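Local coordinates for protein putative fimbriae assembly chaperone (Salmonella typhimurium, PDB 2CO7) that probably acts as a periplasmic chaperone that helps fold fimbrial subunits and bring them to assembly, as other members of the pilus chaperone family do, at residues A57-M62 with G83-D88. Sequence-based numbering, arbitrary orientation. Where two conformers were deposited one is given.
Sequences APFLVM and GDMPTD
The phenyl ring of Phe59 meets Met85 at its CE2–CZ edge: the sulfur SD sits at the ring edge, 5.2 Å from the centroid and 76° off the ring normal, a Met-aromatic contact. The methyl CE comes to the same two ring atoms obliquely, 3.9 Å from Phe59 CZ. The pyrrolidine ring of Pro58 turns CB and CG to Gly83, and CG also meets Met85 CE. All this belongs to the immunoglobulin-like N-terminal domain of a PapD-type chaperone. Here the start of strand 59-68 packs against the loop that leaves strand 73-80 and leads to strand 91-100.

Phe59 is buried, its ring set edge-to-face with Tyr23 and touching Val48, Leu128 and Phe130, while Gly83 is exposed and Met85 partly so. The Met85 side chain also touches Arg80, Gln93 and Phe130, one residue on each of strands 73-80, 91-100 and 116-131. Through Met85 the loop packs against the buried Phe59 and its neighbour Phe130.

Pro58 is the centre of an inverse gamma turn, closed by a weak bond from Phe59 N to Ala57 O at 2.8 Å. The turn leads into the strand, whose first residue, Phe59, donates this closing bond, and Pro58 is also tied through its backbone to Thr81. Against it the loop backbone fits closely: with no side chain on Gly83, Pro58 CB approaches Gly83 CA to 3.6 Å, and Gly83 N lies 3.8 Å from the same CB.

Met85 runs out extended through chi2 (174°), placing SD 4.0 Å from Phe59 CE2, then bends at chi3 (-54°). That bend turns the methyl to where it touches both rings, with Met85 CE 4.0 Å from Pro58 CG.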
loop_
_atom_site.group_PDB
_atom_site.type_symbol
_atom_site.label_atom_id
_atom_site.label_comp_id
_atom_site.label_asym_id
_atom_site.label_seq_id
_atom_site.Cartn_x
_atom_site.Cartn_y
_atom_site.Cartn_z
ATOM N N ALA B 57 -11.111 8.168 -10.838
ATOM C CA ALA B 57 -10.877 7.304 -12.001
ATOM C C ALA B 57 -12.229 6.862 -12.549
ATOM O O ALA B 57 -13.214 6.806 -11.786
ATOM C CB ALA B 57 -10.053 6.083 -11.600
ATOM N N PRO B 58 -12.302 6.591 -13.869
ATOM C CA PRO B 58 -13.588 6.315 -14.516
ATOM C C PRO B 58 -13.977 4.852 -14.311
ATOM O O PRO B 58 -14.237 4.128 -15.299
ATOM C CB PRO B 58 -13.284 6.590 -15.996
ATOM C CG PRO B 58 -11.840 6.244 -16.154
ATOM C CD PRO B 58 -11.175 6.579 -14.834
ATOM N N PHE B 59 -13.960 4.407 -13.053
ATOM C CA PHE B 59 -14.382 3.039 -12.745
ATOM C C PHE B 59 -15.291 3.049 -11.553
ATOM O O PHE B 59 -15.183 3.929 -10.707
ATOM C CB PHE B 59 -13.199 2.159 -12.411
ATOM C CG PHE B 59 -12.276 1.915 -13.569
ATOM C CD1 PHE B 59 -12.359 0.719 -14.289
ATOM C CD2 PHE B 59 -11.330 2.874 -13.937
ATOM C CE1 PHE B 59 -11.505 0.470 -15.381
ATOM C CE2 PHE B 59 -10.472 2.650 -15.039
ATOM C CZ PHE B 59 -10.565 1.434 -15.752
ATOM N N LEU B 60 -16.151 2.039 -11.469
ATOM C CA LEU B 60 -17.013 1.875 -10.327
ATOM C C LEU B 60 -16.797 0.476 -9.793
ATOM O O LEU B 60 -16.587 -0.463 -10.557
ATOM C CB LEU B 60 -18.461 2.098 -10.726
ATOM C CG LEU B 60 -19.108 3.482 -10.537
ATOM C CD1 LEU B 60 -18.141 4.607 -10.455
ATOM C CD2 LEU B 60 -20.183 3.774 -11.618
ATOM N N VAL B 61 -16.778 0.361 -8.473
ATOM C CA VAL B 61 -16.731 -0.938 -7.821
ATOM C C VAL B 61 -18.066 -1.195 -7.159
ATOM O O VAL B 61 -18.624 -0.318 -6.480
ATOM C CB VAL B 61 -15.583 -1.065 -6.766
ATOM C CG1 VAL B 61 -15.541 -2.511 -6.191
ATOM C CG2 VAL B 61 -14.265 -0.742 -7.375
ATOM N N MET B 62 -18.566 -2.414 -7.370
ATOM C CA MET B 62 -19.888 -2.848 -6.896
ATOM C C MET B 62 -19.782 -4.111 -6.048
ATOM O O MET B 62 -19.273 -5.132 -6.532
ATOM C CB MET B 62 -20.806 -3.189 -8.076
ATOM C CG MET B 62 -21.471 -2.011 -8.788
ATOM S SD MET B 62 -22.063 -2.484 -10.418
ATOM C CE MET B 62 -20.475 -2.653 -11.225
ATOM N N GLY B 83 -14.771 7.875 -19.247
ATOM C CA GLY B 83 -13.354 8.264 -19.233
ATOM C C GLY B 83 -12.792 8.463 -20.627
ATOM O O GLY B 83 -13.423 8.122 -21.628
ATOM N N ASP B 84 -11.623 9.072 -20.712
ATOM C CA ASP B 84 -10.970 9.192 -22.017
ATOM C C ASP B 84 -9.543 8.682 -21.893
ATOM O O ASP B 84 -8.564 9.400 -22.151
ATOM C CB ASP B 84 -11.034 10.612 -22.570
ATOM C CG ASP B 84 -10.754 10.678 -24.090
ATOM O OD1 ASP B 84 -10.201 11.710 -24.543
ATOM O OD2 ASP B 84 -11.095 9.714 -24.833
ATOM N N MET B 85 -9.448 7.423 -21.499
ATOM C CA MET B 85 -8.154 6.764 -21.398
ATOM C C MET B 85 -7.469 6.584 -22.748
ATOM O O MET B 85 -8.132 6.357 -23.765
ATOM C CB MET B 85 -8.269 5.462 -20.623
ATOM C CG MET B 85 -8.250 5.726 -19.098
ATOM S SD MET B 85 -8.558 4.294 -18.080
ATOM C CE MET B 85 -10.098 3.785 -18.795
ATOM N N PRO B 86 -6.130 6.737 -22.767
ATOM C CA PRO B 86 -5.407 6.542 -24.025
ATOM C C PRO B 86 -5.645 5.164 -24.636
ATOM O O PRO B 86 -6.052 4.229 -23.941
ATOM C CB PRO B 86 -3.929 6.734 -23.639
ATOM C CG PRO B 86 -3.881 6.824 -22.156
ATOM C CD PRO B 86 -5.245 7.133 -21.658
ATOM N N THR B 87 -5.427 5.057 -25.942
ATOM C CA THR B 87 -5.661 3.803 -26.643
ATOM C C THR B 87 -4.350 3.088 -26.955
ATOM O O THR B 87 -4.372 1.961 -27.421
ATOM C CB THR B 87 -6.439 4.008 -27.990
ATOM O OG1 THR B 87 -5.785 4.995 -28.780
ATOM C CG2 THR B 87 -7.876 4.453 -27.753
ATOM N N ASP B 88 -3.213 3.760 -26.727
ATOM C CA ASP B 88 -1.889 3.260 -27.193
ATOM C C ASP B 88 -0.942 2.896 -26.046
ATOM O O ASP B 88 0.230 2.639 -26.275
ATOM C CB ASP B 88 -1.205 4.294 -28.111
ATOM C CG ASP B 88 -0.713 5.521 -27.353
ATOM O OD1 ASP B 88 -1.235 5.774 -26.237
ATOM O OD2 ASP B 88 0.184 6.237 -27.872
#